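PDB 5GZT: chitinase from Paenibacillus sp. FPU-7, which probably catalyses the random internal hydrolysis of the beta-1,4 linkages between N-acetylglucosamine units in chitin and chitodextrins. Local coordinates for residues I562-S565 against Y571-K574; Y599-S604 against Q680-P685; V803-E808 against I879-Q884; D809-N814 against G855-G860; K1062-Y1067 against P1080-G1085. One frame throughout, in Å; residues are numbered along the deposited sequence.

Contact 1 (I562-S565 against Y571-K574)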
# COMPACT_ATOMS: atom_id res chain seq x y z
N ILE B 562 5.38 17.34 -14.02
CA ILE B 562 6.80 16.97 -13.98
C ILE B 562 6.98 15.93 -12.89
O ILE B 562 6.58 16.15 -11.77
CB ILE B 562 7.66 18.22 -13.67
CG1 ILE B 562 7.49 19.27 -14.72
CG2 ILE B 562 9.14 17.84 -13.60
CD1 ILE B 562 8.07 20.64 -14.40
N VAL B 563 7.58 14.78 -13.18
CA VAL B 563 7.67 13.67 -12.27
C VAL B 563 8.67 14.02 -11.15
O VAL B 563 9.57 14.90 -11.32
CB VAL B 563 8.01 12.36 -12.98
CG1 VAL B 563 7.03 12.10 -14.18
CG2 VAL B 563 9.46 12.35 -13.48
N TYR B 564 8.44 13.49 -9.96
CA TYR B 564 9.27 13.87 -8.79
C TYR B 564 10.79 13.68 -9.03
O TYR B 564 11.56 14.47 -8.58
CB TYR B 564 8.88 13.01 -7.61
CG TYR B 564 9.49 13.38 -6.28
CD1 TYR B 564 9.21 14.61 -5.66
CD2 TYR B 564 10.44 12.55 -5.67
CE1 TYR B 564 9.80 14.95 -4.44
CE2 TYR B 564 11.00 12.86 -4.45
CZ TYR B 564 10.68 14.05 -3.80
OH TYR B 564 11.22 14.38 -2.58
N SER B 565 11.22 12.58 -9.65
CA SER B 565 12.66 12.38 -9.91
C SER B 565 13.28 13.53 -10.68
O SER B 565 14.39 13.94 -10.38
CB SER B 565 12.89 11.08 -10.66
OG SER B 565 12.12 11.03 -11.86
N TYR B 571 15.02 20.78 -10.25
CA TYR B 571 14.14 21.92 -9.84
C TYR B 571 14.16 22.28 -8.34
O TYR B 571 14.12 23.46 -7.98
CB TYR B 571 12.72 21.62 -10.22
CG TYR B 571 12.37 21.68 -11.68
CD1 TYR B 571 12.68 20.62 -12.51
CD2 TYR B 571 11.66 22.74 -12.19
CE1 TYR B 571 12.35 20.67 -13.86
CE2 TYR B 571 11.30 22.80 -13.57
CZ TYR B 571 11.62 21.73 -14.37
OH TYR B 571 11.25 21.72 -15.71
N ILE B 572 14.09 21.29 -7.46
CA ILE B 572 13.81 21.66 -6.03
C ILE B 572 15.07 22.34 -5.46
O ILE B 572 16.13 21.72 -5.29
CB ILE B 572 13.43 20.46 -5.15
CG1 ILE B 572 12.21 19.74 -5.66
CG2 ILE B 572 13.17 20.96 -3.71
CD1 ILE B 572 11.96 18.34 -5.04
N ASN B 573 14.94 23.63 -5.23
CA ASN B 573 16.01 24.51 -4.80
C ASN B 573 17.15 24.54 -5.83
O ASN B 573 18.31 24.70 -5.45
CB ASN B 573 16.48 24.18 -3.36
CG ASN B 573 17.33 25.27 -2.75
OD1 ASN B 573 17.13 26.46 -2.99
ND2 ASN B 573 18.33 24.87 -1.92
N LYS B 574 16.81 24.38 -7.10
CA LYS B 574 17.78 24.41 -8.23
C LYS B 574 17.26 25.31 -9.36
O LYS B 574 16.03 25.52 -9.50
CB LYS B 574 18.00 23.01 -8.82
CG LYS B 574 18.67 22.08 -7.84
CD LYS B 574 18.69 20.67 -8.29
CE LYS B 574 19.53 19.87 -7.33
NZ LYS B 574 19.59 18.47 -7.68

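Contact 2 (Y599-S604 against Q680-P685)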
# COMPACT_ATOMS: atom_id res chain seq x y z
N TYR B 599 3.54 19.97 -5.70
CA TYR B 599 4.07 18.63 -5.64
C TYR B 599 3.93 18.01 -4.24
O TYR B 599 3.29 18.61 -3.35
CB TYR B 599 5.55 18.60 -6.19
CG TYR B 599 6.64 19.16 -5.27
CD1 TYR B 599 6.81 20.53 -5.14
CD2 TYR B 599 7.57 18.33 -4.63
CE1 TYR B 599 7.75 21.09 -4.32
CE2 TYR B 599 8.58 18.90 -3.87
CZ TYR B 599 8.65 20.28 -3.73
OH TYR B 599 9.59 20.87 -2.96
N GLU B 600 4.43 16.80 -4.12
CA GLU B 600 4.33 15.95 -2.96
C GLU B 600 5.84 15.62 -2.66
O GLU B 600 6.58 15.26 -3.56
CB GLU B 600 3.73 14.66 -3.40
CG GLU B 600 3.48 13.68 -2.28
CD GLU B 600 2.07 13.85 -1.65
OE1 GLU B 600 1.91 14.72 -0.80
OE2 GLU B 600 1.13 13.09 -2.00
N ASP B 601 6.25 15.72 -1.40
CA ASP B 601 7.66 15.49 -1.00
C ASP B 601 7.64 14.70 0.31
O ASP B 601 6.60 14.11 0.69
CB ASP B 601 8.42 16.83 -0.94
CG ASP B 601 8.13 17.66 0.31
OD1 ASP B 601 7.16 17.31 1.07
OD2 ASP B 601 8.82 18.75 0.48
N THR B 602 8.79 14.71 1.00
CA THR B 602 8.97 13.94 2.13
C THR B 602 8.08 14.44 3.25
O THR B 602 7.61 13.62 4.10
CB THR B 602 10.44 13.93 2.54
OG1 THR B 602 10.92 15.23 2.60
CG2 THR B 602 11.26 13.17 1.54
N ALA B 603 7.98 15.74 3.36
CA ALA B 603 7.16 16.33 4.42
C ALA B 603 5.62 16.11 4.22
O ALA B 603 4.92 15.76 5.17
CB ALA B 603 7.47 17.83 4.57
N SER B 604 5.12 16.34 3.00
CA SER B 604 3.71 16.15 2.70
C SER B 604 3.36 14.67 2.85
O SER B 604 2.27 14.36 3.39
CB SER B 604 3.26 16.74 1.35
OG SER B 604 3.74 15.99 0.26
N GLN B 680 15.99 11.61 6.95
CA GLN B 680 14.70 11.44 7.62
C GLN B 680 14.35 12.78 8.20
O GLN B 680 15.17 13.37 8.87
CB GLN B 680 14.77 10.30 8.64
CG GLN B 680 13.49 10.15 9.40
CD GLN B 680 13.31 8.80 10.09
OE1 GLN B 680 13.69 8.64 11.27
NE2 GLN B 680 12.68 7.86 9.38
N GLY B 681 13.15 13.32 7.86
CA GLY B 681 12.82 14.70 8.22
C GLY B 681 13.08 15.62 7.06
O GLY B 681 13.92 15.31 6.20
N THR B 682 12.43 16.79 7.06
CA THR B 682 12.49 17.74 5.99
C THR B 682 12.75 19.09 6.55
O THR B 682 11.89 19.63 7.24
CB THR B 682 11.17 17.71 5.19
OG1 THR B 682 10.79 16.31 4.92
CG2 THR B 682 11.30 18.46 3.94
N LEU B 683 13.88 19.73 6.20
CA LEU B 683 14.16 21.06 6.66
C LEU B 683 13.06 22.05 6.18
O LEU B 683 12.54 21.95 5.08
CB LEU B 683 15.51 21.61 6.17
CG LEU B 683 16.79 20.80 6.47
CD1 LEU B 683 17.95 21.43 5.76
CD2 LEU B 683 16.96 20.79 7.99
N LYS B 684 12.77 23.02 7.06
CA LYS B 684 12.16 24.27 6.64
C LYS B 684 12.95 24.81 5.44
O LYS B 684 14.22 24.70 5.38
CB LYS B 684 12.20 25.29 7.76
CG LYS B 684 11.34 24.89 8.98
CD LYS B 684 11.46 25.92 10.12
CE LYS B 684 12.73 25.76 10.88
NZ LYS B 684 13.12 26.86 11.82
N PRO B 685 12.27 25.46 4.53
CA PRO B 685 13.00 26.00 3.40
C PRO B 685 14.15 26.92 3.80
O PRO B 685 15.18 26.96 3.09
CB PRO B 685 11.90 26.73 2.59
CG PRO B 685 10.65 26.01 2.97
CD PRO B 685 10.80 25.50 4.36

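Contact 3 (V803-E808 against I879-Q884). With PO4 (phosphate ion), chain D.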
# COMPACT_ATOMS: atom_id res chain seq x y z
N VAL B 803 54.66 -11.85 20.67
CA VAL B 803 54.55 -11.53 19.30
C VAL B 803 55.79 -12.06 18.58
O VAL B 803 56.91 -11.78 19.02
CB VAL B 803 54.40 -10.01 19.13
CG1 VAL B 803 54.49 -9.66 17.66
CG2 VAL B 803 53.08 -9.59 19.71
N VAL B 804 55.57 -12.80 17.51
CA VAL B 804 56.63 -13.53 16.80
C VAL B 804 56.49 -13.35 15.30
O VAL B 804 55.50 -12.82 14.83
CB VAL B 804 56.55 -15.01 17.12
CG1 VAL B 804 56.71 -15.19 18.60
CG2 VAL B 804 55.24 -15.60 16.67
N LYS B 805 57.55 -13.65 14.57
CA LYS B 805 57.46 -13.67 13.12
C LYS B 805 56.53 -14.76 12.64
O LYS B 805 56.34 -15.79 13.34
CB LYS B 805 58.81 -13.89 12.50
CG LYS B 805 59.80 -12.75 12.71
CD LYS B 805 61.25 -13.20 12.35
CE LYS B 805 62.19 -12.01 12.27
NZ LYS B 805 63.64 -12.43 12.13
N ILE B 806 55.94 -14.54 11.46
CA ILE B 806 54.91 -15.45 10.91
C ILE B 806 55.44 -16.86 10.70
O ILE B 806 54.67 -17.82 10.79
CB ILE B 806 54.33 -14.89 9.58
CG1 ILE B 806 53.01 -15.59 9.28
CG2 ILE B 806 55.33 -14.97 8.43
CD1 ILE B 806 52.16 -14.90 8.24
N SER B 807 56.75 -16.98 10.47
CA SER B 807 57.38 -18.31 10.36
C SER B 807 57.31 -19.15 11.65
O SER B 807 57.60 -20.30 11.58
CB SER B 807 58.81 -18.20 9.87
OG SER B 807 59.61 -17.40 10.69
N GLU B 808 56.88 -18.58 12.78
CA GLU B 808 56.71 -19.30 14.00
C GLU B 808 55.31 -19.75 14.25
O GLU B 808 55.06 -20.45 15.24
CB GLU B 808 57.19 -18.47 15.16
CG GLU B 808 58.61 -18.02 15.05
CD GLU B 808 59.58 -19.18 15.29
OE1 GLU B 808 59.15 -20.27 15.73
OE2 GLU B 808 60.75 -19.01 14.97
N ILE B 879 55.26 -4.34 21.59
CA ILE B 879 56.12 -3.15 21.58
C ILE B 879 57.58 -3.50 21.38
O ILE B 879 58.32 -2.78 20.68
CB ILE B 879 55.82 -2.32 22.87
CG1 ILE B 879 54.59 -1.48 22.56
CG2 ILE B 879 57.03 -1.53 23.36
CD1 ILE B 879 53.91 -1.02 23.76
N ALA B 880 58.03 -4.57 22.01
CA ALA B 880 59.45 -4.96 21.79
C ALA B 880 59.67 -5.31 20.31
O ALA B 880 60.69 -4.93 19.69
CB ALA B 880 59.89 -6.16 22.73
N PHE B 881 58.69 -5.99 19.71
CA PHE B 881 58.79 -6.37 18.30
C PHE B 881 58.84 -5.07 17.41
O PHE B 881 59.61 -4.95 16.48
CB PHE B 881 57.61 -7.27 17.96
CG PHE B 881 57.70 -7.94 16.61
CD1 PHE B 881 57.34 -7.25 15.46
CD2 PHE B 881 58.10 -9.28 16.49
CE1 PHE B 881 57.43 -7.83 14.25
CE2 PHE B 881 58.15 -9.90 15.27
CZ PHE B 881 57.79 -9.17 14.14
N MET B 882 57.99 -4.13 17.74
CA MET B 882 57.89 -2.86 17.05
C MET B 882 59.24 -2.15 17.00
O MET B 882 59.75 -1.81 15.91
CB MET B 882 56.76 -2.01 17.67
CG MET B 882 56.54 -0.63 16.96
SD MET B 882 55.49 0.44 18.00
CE MET B 882 56.72 0.99 19.13
N HIS B 883 59.82 -1.96 18.14
CA HIS B 883 61.14 -1.34 18.21
C HIS B 883 62.25 -2.16 17.57
O HIS B 883 63.11 -1.62 16.89
CB HIS B 883 61.57 -1.10 19.69
CG HIS B 883 60.79 -0.02 20.37
ND1 HIS B 883 60.77 1.26 19.87
CD2 HIS B 883 60.14 0.03 21.57
CE1 HIS B 883 60.07 2.03 20.68
NE2 HIS B 883 59.63 1.30 21.69
N GLN B 884 62.26 -3.45 17.83
CA GLN B 884 63.33 -4.28 17.33
C GLN B 884 63.43 -4.19 15.78
O GLN B 884 64.50 -4.01 15.25
CB GLN B 884 63.03 -5.74 17.66
CG GLN B 884 64.12 -6.62 17.08
CD GLN B 884 64.16 -8.04 17.65
OE1 GLN B 884 63.21 -8.53 18.32
NE2 GLN B 884 65.28 -8.73 17.39
P PO4 D . 61.36 2.56 16.53
O1 PO4 D . 60.30 1.45 16.47
O2 PO4 D . 62.06 2.21 17.79
O3 PO4 D . 62.16 2.45 15.32
O4 PO4 D . 60.72 3.95 16.70

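Contact 4 (D809-N814 against G855-G860). With FMT (formic acid), chain I.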
# COMPACT_ATOMS: atom_id res chain seq x y z
N ASP B 809 54.39 -19.40 13.37
CA ASP B 809 53.02 -19.94 13.43
C ASP B 809 53.02 -21.25 12.61
O ASP B 809 53.10 -21.21 11.41
CB ASP B 809 52.08 -18.92 12.79
CG ASP B 809 50.67 -19.35 12.72
OD1 ASP B 809 50.32 -20.53 13.01
OD2 ASP B 809 49.83 -18.47 12.42
N ILE B 810 52.98 -22.40 13.27
CA ILE B 810 53.13 -23.69 12.61
C ILE B 810 51.83 -24.02 11.93
O ILE B 810 51.83 -24.63 10.88
CB ILE B 810 53.60 -24.76 13.61
CG1 ILE B 810 54.88 -24.30 14.26
CG2 ILE B 810 53.82 -26.12 12.95
CD1 ILE B 810 56.04 -23.98 13.33
N ASN B 811 50.70 -23.56 12.44
CA ASN B 811 49.48 -23.71 11.67
C ASN B 811 49.62 -23.12 10.23
O ASN B 811 49.17 -23.72 9.23
CB ASN B 811 48.30 -23.09 12.43
CG ASN B 811 46.94 -23.27 11.72
OD1 ASN B 811 46.49 -24.38 11.49
ND2 ASN B 811 46.27 -22.17 11.42
N TRP B 812 50.26 -21.96 10.13
CA TRP B 812 50.38 -21.30 8.87
C TRP B 812 51.50 -21.97 8.06
O TRP B 812 51.31 -22.14 6.83
CB TRP B 812 50.69 -19.81 9.07
CG TRP B 812 50.98 -19.06 7.82
CD1 TRP B 812 50.05 -18.49 6.97
CD2 TRP B 812 52.26 -18.72 7.28
NE1 TRP B 812 50.69 -17.82 5.97
CE2 TRP B 812 52.04 -17.93 6.14
CE3 TRP B 812 53.56 -18.93 7.70
CZ2 TRP B 812 53.05 -17.45 5.36
CZ3 TRP B 812 54.59 -18.42 6.94
CH2 TRP B 812 54.34 -17.71 5.78
N VAL B 813 52.64 -22.28 8.70
CA VAL B 813 53.79 -22.84 8.01
C VAL B 813 53.36 -24.14 7.29
O VAL B 813 53.66 -24.32 6.12
CB VAL B 813 54.94 -23.13 8.97
CG1 VAL B 813 55.97 -24.07 8.35
CG2 VAL B 813 55.64 -21.83 9.41
N ASN B 814 52.61 -24.98 8.01
CA ASN B 814 52.12 -26.25 7.50
C ASN B 814 50.72 -26.24 6.95
O ASN B 814 50.14 -27.32 6.81
CB ASN B 814 52.21 -27.34 8.59
CG ASN B 814 53.62 -27.66 8.93
OD1 ASN B 814 54.55 -27.23 8.24
ND2 ASN B 814 53.80 -28.36 10.03
N GLY B 855 45.69 -11.39 11.48
CA GLY B 855 45.24 -11.78 10.15
C GLY B 855 44.45 -13.04 10.22
O GLY B 855 44.10 -13.56 11.32
N TRP B 856 44.16 -13.57 9.04
CA TRP B 856 43.20 -14.69 8.85
C TRP B 856 43.76 -15.93 9.54
O TRP B 856 44.91 -16.25 9.38
CB TRP B 856 43.02 -14.99 7.36
CG TRP B 856 42.14 -16.20 7.18
CD1 TRP B 856 42.56 -17.50 6.90
CD2 TRP B 856 40.75 -16.28 7.46
NE1 TRP B 856 41.50 -18.34 6.97
CE2 TRP B 856 40.37 -17.64 7.29
CE3 TRP B 856 39.78 -15.34 7.81
CZ2 TRP B 856 39.04 -18.08 7.42
CZ3 TRP B 856 38.48 -15.74 7.96
CH2 TRP B 856 38.10 -17.13 7.76
N ALA B 857 42.93 -16.56 10.36
CA ALA B 857 43.31 -17.78 11.15
C ALA B 857 44.36 -17.55 12.18
O ALA B 857 44.88 -18.50 12.69
CB ALA B 857 43.73 -18.95 10.23
N ALA B 858 44.70 -16.29 12.51
CA ALA B 858 45.81 -16.04 13.40
C ALA B 858 45.25 -16.19 14.80
O ALA B 858 44.23 -15.54 15.20
CB ALA B 858 46.40 -14.68 13.20
N GLU B 859 45.92 -17.05 15.56
CA GLU B 859 45.50 -17.39 16.96
C GLU B 859 46.11 -16.53 18.03
O GLU B 859 47.04 -15.79 17.79
CB GLU B 859 45.80 -18.89 17.22
CG GLU B 859 45.13 -19.74 16.10
CD GLU B 859 45.08 -21.27 16.28
OE1 GLU B 859 46.00 -21.87 15.59
OE2 GLU B 859 44.09 -21.81 17.00
N GLY B 860 45.57 -16.62 19.23
CA GLY B 860 46.15 -15.98 20.38
C GLY B 860 45.46 -14.78 20.97
O GLY B 860 45.69 -14.47 22.14
C FMT I . 43.81 -18.38 21.31
O1 FMT I . 43.65 -18.64 20.07
O2 FMT I . 43.33 -17.27 21.97
O HOH W 1 47.49 -19.61 11.70
O HOH W 2 48.54 -18.21 14.59
O HOH W 3 49.24 -21.69 15.06

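Contact 5 (K1062-Y1067 against P1080-G1085)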
# COMPACT_ATOMS: atom_id res chain seq x y z
N LYS B 1062 39.51 -12.50 -22.95
CA LYS B 1062 39.60 -13.93 -23.13
C LYS B 1062 38.21 -14.43 -23.02
O LYS B 1062 37.94 -15.38 -22.32
CB LYS B 1062 40.43 -14.59 -22.04
CG LYS B 1062 41.73 -15.15 -22.51
CD LYS B 1062 42.75 -14.08 -22.81
CE LYS B 1062 44.10 -14.69 -22.46
NZ LYS B 1062 45.18 -13.71 -22.73
N GLY B 1063 37.31 -13.75 -23.73
CA GLY B 1063 35.92 -14.15 -23.72
C GLY B 1063 35.14 -13.56 -22.56
O GLY B 1063 33.98 -13.91 -22.38
N TYR B 1064 35.79 -12.68 -21.78
CA TYR B 1064 35.14 -11.99 -20.68
C TYR B 1064 34.88 -10.62 -21.22
O TYR B 1064 35.79 -9.97 -21.77
CB TYR B 1064 36.03 -11.95 -19.39
CG TYR B 1064 36.04 -13.27 -18.66
CD1 TYR B 1064 35.04 -13.57 -17.73
CD2 TYR B 1064 37.01 -14.25 -18.93
CE1 TYR B 1064 35.00 -14.81 -17.07
CE2 TYR B 1064 36.99 -15.47 -18.26
CZ TYR B 1064 35.98 -15.77 -17.36
OH TYR B 1064 35.95 -17.03 -16.76
N THR B 1065 33.66 -10.16 -21.00
CA THR B 1065 33.32 -8.75 -21.22
C THR B 1065 33.15 -8.01 -19.87
O THR B 1065 32.55 -8.57 -18.90
CB THR B 1065 32.03 -8.61 -22.06
OG1 THR B 1065 32.11 -9.52 -23.18
CG2 THR B 1065 31.82 -7.18 -22.52
N ARG B 1066 33.68 -6.79 -19.84
CA ARG B 1066 33.62 -5.90 -18.68
C ARG B 1066 32.31 -5.15 -18.72
O ARG B 1066 32.03 -4.51 -19.69
CB ARG B 1066 34.78 -4.90 -18.67
CG ARG B 1066 34.66 -3.92 -17.47
CD ARG B 1066 35.78 -2.90 -17.45
NE ARG B 1066 35.75 -1.98 -16.29
CZ ARG B 1066 34.95 -0.91 -16.16
NH1 ARG B 1066 33.99 -0.61 -17.05
NH2 ARG B 1066 35.08 -0.12 -15.09
N TYR B 1067 31.51 -5.27 -17.68
CA TYR B 1067 30.31 -4.48 -17.47
C TYR B 1067 30.48 -3.52 -16.23
O TYR B 1067 31.48 -3.62 -15.48
CB TYR B 1067 29.13 -5.42 -17.29
CG TYR B 1067 28.89 -6.28 -18.55
CD1 TYR B 1067 28.35 -5.71 -19.74
CD2 TYR B 1067 29.28 -7.63 -18.58
CE1 TYR B 1067 28.17 -6.50 -20.89
CE2 TYR B 1067 29.07 -8.42 -19.70
CZ TYR B 1067 28.51 -7.86 -20.85
OH TYR B 1067 28.33 -8.67 -21.91
N PRO B 1080 29.98 -15.96 -21.10
CA PRO B 1080 28.94 -17.01 -21.21
C PRO B 1080 29.54 -18.42 -21.44
O PRO B 1080 29.00 -19.46 -20.98
CB PRO B 1080 28.07 -16.54 -22.39
CG PRO B 1080 28.77 -15.38 -23.04
CD PRO B 1080 30.03 -15.06 -22.27
N ASP B 1081 30.72 -18.45 -22.05
CA ASP B 1081 31.32 -19.71 -22.47
C ASP B 1081 32.21 -20.44 -21.46
O ASP B 1081 32.50 -21.62 -21.68
CB ASP B 1081 32.09 -19.46 -23.78
CG ASP B 1081 31.18 -18.89 -24.88
OD1 ASP B 1081 29.95 -19.20 -24.90
OD2 ASP B 1081 31.68 -18.11 -25.69
N ALA B 1082 32.61 -19.79 -20.36
CA ALA B 1082 33.75 -20.31 -19.60
C ALA B 1082 33.46 -21.58 -18.83
O ALA B 1082 34.15 -22.59 -19.05
CB ALA B 1082 34.35 -19.25 -18.70
N ASN B 1083 32.48 -21.58 -17.94
CA ASN B 1083 32.15 -22.82 -17.19
C ASN B 1083 30.71 -22.76 -16.87
O ASN B 1083 30.31 -22.61 -15.72
CB ASN B 1083 32.93 -22.95 -15.87
CG ASN B 1083 34.21 -23.70 -16.03
OD1 ASN B 1083 34.21 -24.92 -16.09
ND2 ASN B 1083 35.31 -22.99 -16.09
N GLY B 1084 29.91 -22.84 -17.91
CA GLY B 1084 28.45 -22.76 -17.75
C GLY B 1084 27.96 -21.32 -17.63
O GLY B 1084 26.74 -21.10 -17.32
N GLY B 1085 28.88 -20.38 -17.94
CA GLY B 1085 28.77 -18.95 -17.56
C GLY B 1085 29.56 -18.57 -16.28
O GLY B 1085 29.22 -19.05 -15.20
O HOH W 4 32.90 -15.23 -24.71

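Contact 1 (I562-S565 against Y571-K574)
The hydroxyl of Tyr564 is hydrogen-bonded to Glu633 OE2, and that bond fixes the far end of a ring whose CE1 meets Ile572 CD1 at 4.1 Å. The two side chains cross at about a right angle, and the methyl tip of Ile572 approaches the ring obliquely. Tyr564 itself starts away from the 571-574 segment; with CG anti to the backbone N (chi1 -172°), the ring swings back to reach it. A second apolar meeting lies alongside. Here Ile562 and Tyr571 come from opposite directions, and CD1 of the isoleucine rests 3.7 Å from Tyr571 CZ and 3.6 Å from Tyr571 OH. Tyr571 and Ile572 are presented by a type II turn, closed by Lys574 N to Tyr571 O at 3.0 Å, with Asn573 in the left-handed position that such a turn needs. Lys574 NZ then reaches back to the carbonyls of Val568 and Asn569. The contact thus sets the junction of strand 561-563 and helix 564-570 against the loop that leaves the same helix, with Leu567 of that helix and Leu590 and Ile597 of the antiparallel sheet packed around it, within the alpha+beta insertion common to many family 18 chitinases.

Contact 2 (Y599-S604 against Q680-P685)
Thr602 and Thr682 point at each other and cross obliquely, and both branches of Thr682 face the helix start. OG1 of Thr602 and OG1 of Thr682 lie 2.6 Å apart, close enough for a hydrogen bond, though which acceptor takes the proton is not settled. On Thr602 the hydroxyl stands between the backbone N and the carbonyl carbon (chi1 51°), which aims it outward from the first turn of the helix. On Thr682 the CG2 branch is anti to the backbone N; it packs 3.9 Å from Ala603 CB and also comes 3.5 Å from Thr602 OG1. The alanine methyl comes in beside this pair, 3.8 Å from Thr682 CB, and fills the angle between the branches of the buried threonine. Ala603 N is near the Thr682 hydroxyl as well, but the angle is too poor for a bond.

This is a seam between two domains: 599-604, at the start of barrel helix 602-614, belongs to the first family 18 catalytic domain. The loop 680-685 is part of the immunoglobulin-like domain. Asp601 and Ser604 form a capping box at the helix start. Ser604 N meets Asp601 OD1 almost along its C-O axis at 3.0 Å, nearly straight at 170°, while Asp601 N returns a bond to Ser604 OG at 3.0 Å. The box fixes the first turn, and with it the stance of Thr602 and Ala603. In the immunoglobulin-like domain, Glu745 OE2 also bonds the Thr682 hydroxyl, and Asn713 holds the backbone of Gly681 and Leu683. Arg579 packs on Thr682 and reaches Leu683 O.

Contact 3 (V803-E808 against I879-Q884)
Phe881, reaching out from helix 868-884, wedges its ring against Val803 and the backbone that follows it. This is the outside of the second family 18 TIM barrel: strand 802-805 pairs antiparallel with barrel strand 790-799 as a hairpin extension, and the helix is the one that follows the next barrel strand, 848-854. The short axes pass 8.6 Å apart with 42° between their directions.

The tight end belongs to Val803. Its CG1, anti to the backbone N, lies over one face of the phenyl group in a CH-pi contact, 4.1 Å from the centroid of the Phe881 ring and 28° off its normal. The two side chains cross at about a right angle. CD2 of Phe881 also lies 3.8 Å from Val803 O, and its CE2 the same distance from Val804 C, so the ring is pressed along the strand backbone as well as on a side chain. Ala796 and Phe834 pack against it too.

The looser end begins at Lys805. Its CG only brushes Phe881 CE2, at 4.2 Å, before the extended chain carries NZ on to a salt bridge with Asp831. On the helix the solvent side is marked by the exposed Ala880 and Gln884, neither of which touches the strand. His883 is turned elsewhere, stacked on His933, with its NE2 bound to Glu929. A phosphate, probably from the crystallisation liquor and also held by Lys935 and Tyr937, meets this imidazole at its edge, in the ring plane: His883 ND1 donates to phosphate O2 at 2.6 Å in a nearly straight bond of 171°.

Contact 4 (D809-N814 against G855-G860)
Asn811 faces Ala857 and Glu859 across a thin layer of water. Its amide nitrogen stays 4.1 Å from Ala857 O, and water 1 spans the gap. With CG anti to the backbone N (chi1 -177°), the Asn811 side chain reaches off the short helix 810-813 toward the loop, and ND2 donates a hydrogen to water 1 at 2.8 Å. That water donates in turn to Ala857 O at 3.0 Å and to Asp809 OD2 at 2.7 Å, and so joins three groups.

Glu859 starts differently: its CG lies beside the backbone N, anti to the carbonyl carbon, and the chain then runs extended across the Asn811 side chain at about a right angle, leaving amide and carboxylate planes 63° apart. Water 3 donates to Asp809 OD1 at 2.6 Å and to Glu859 OE1 at 3.3 Å. A third molecule, water 2, accepts from Glu859 N at 3.0 Å and bonds weakly to Asp809 OD2.

The loop starts from the SxGG sequence of family 18 chitinases, whose last glycine, Gly855, opens a type II turn to Ala858; the positive phi of Ala857 belongs to that turn. Asp809 is the N-cap of helix 810-813, with a weak bond from Trp812 N.

Asp809 OD1 and Glu859 OE1, both probably charged, lie 5.2 Å apart. The salt bridge from Arg797 to Asp809 OD2, the helix start and the donating waters would together ease that repulsion, so the contact probably tolerates two carboxylates by solvating them.

Contact 5 (K1062-Y1067 against P1080-G1085)
Gly1063 turns with a positive phi (85°, psi 6°) just before strand 1065-1069, which brings its CA to 7.3 Å from Asp1081 CA and its carbonyl O to 4.1 Å from Pro1080 CD. Pro1080 to Ala1082 coil in helical angles without the regular bonds, at the point where the chain leaves strand 1074-1079.

Tyr1064 makes the one close side-chain contact. Its first bond leads away from the 1080-1085 segment, but with CG anti to the carbonyl carbon (chi1 -77°) the long ring sweeps back, and its hydroxyl reaches Ala1082 CB at 3.4 Å. The methyl lies oblique to the ring, and CZ of Tyr1064 is 4.1 Å from the same CB. Leu1077 and Asn1079 pack on the tyrosine from the neighbouring strand, and Tyr1059 meets it ring to ring.

The two segments sit at the open end of a beta hairpin: strands 1065-1069 and 1074-1079 are antiparallel, with backbone bonds joining Thr1065 to Tyr1078 and Tyr1067 to Tyr1076. They belong to the small antiparallel sheet inserted in the second family 18 barrel domain. Past Ala1082, the backbones of Asn1083 and Gly1085 bond to those of Asn1028 and Val1029, and so the loop is tied to the chain just past strand 1024-1026, at the other edge of the sheet.

Polar contact between the segments goes through water 4, which lies 2.9 Å from Gly1063 O and 3.3 Å from Asp1081 OD2. More acceptors surround this water than it has protons, so its bonds are probably shared in turn, and the bridge is likely to be a yielding one at an exposed edge.

In the fold
Contacts 1 and 2 are buried and touch each other: Tyr564 and Ile572 of contact 1 pack on Tyr599, and Tyr564 also on Glu600. Contact 1 is apolar and internal to the insertion of the first catalytic domain, whereas contact 2 joins that domain to the immunoglobulin-like one through two threonine hydroxyls in close approach. The other three lie in the second catalytic domain. Contacts 3 and 4 are neighbours, since strand 802-805 is followed, after a short 3-10 turn, by helix 810-813, yet they differ: an aromatic ring fills the partly buried one and water the surface one. Contact 5 is again at the surface and water-bridged, but in an inserted sheet like that of contact 1.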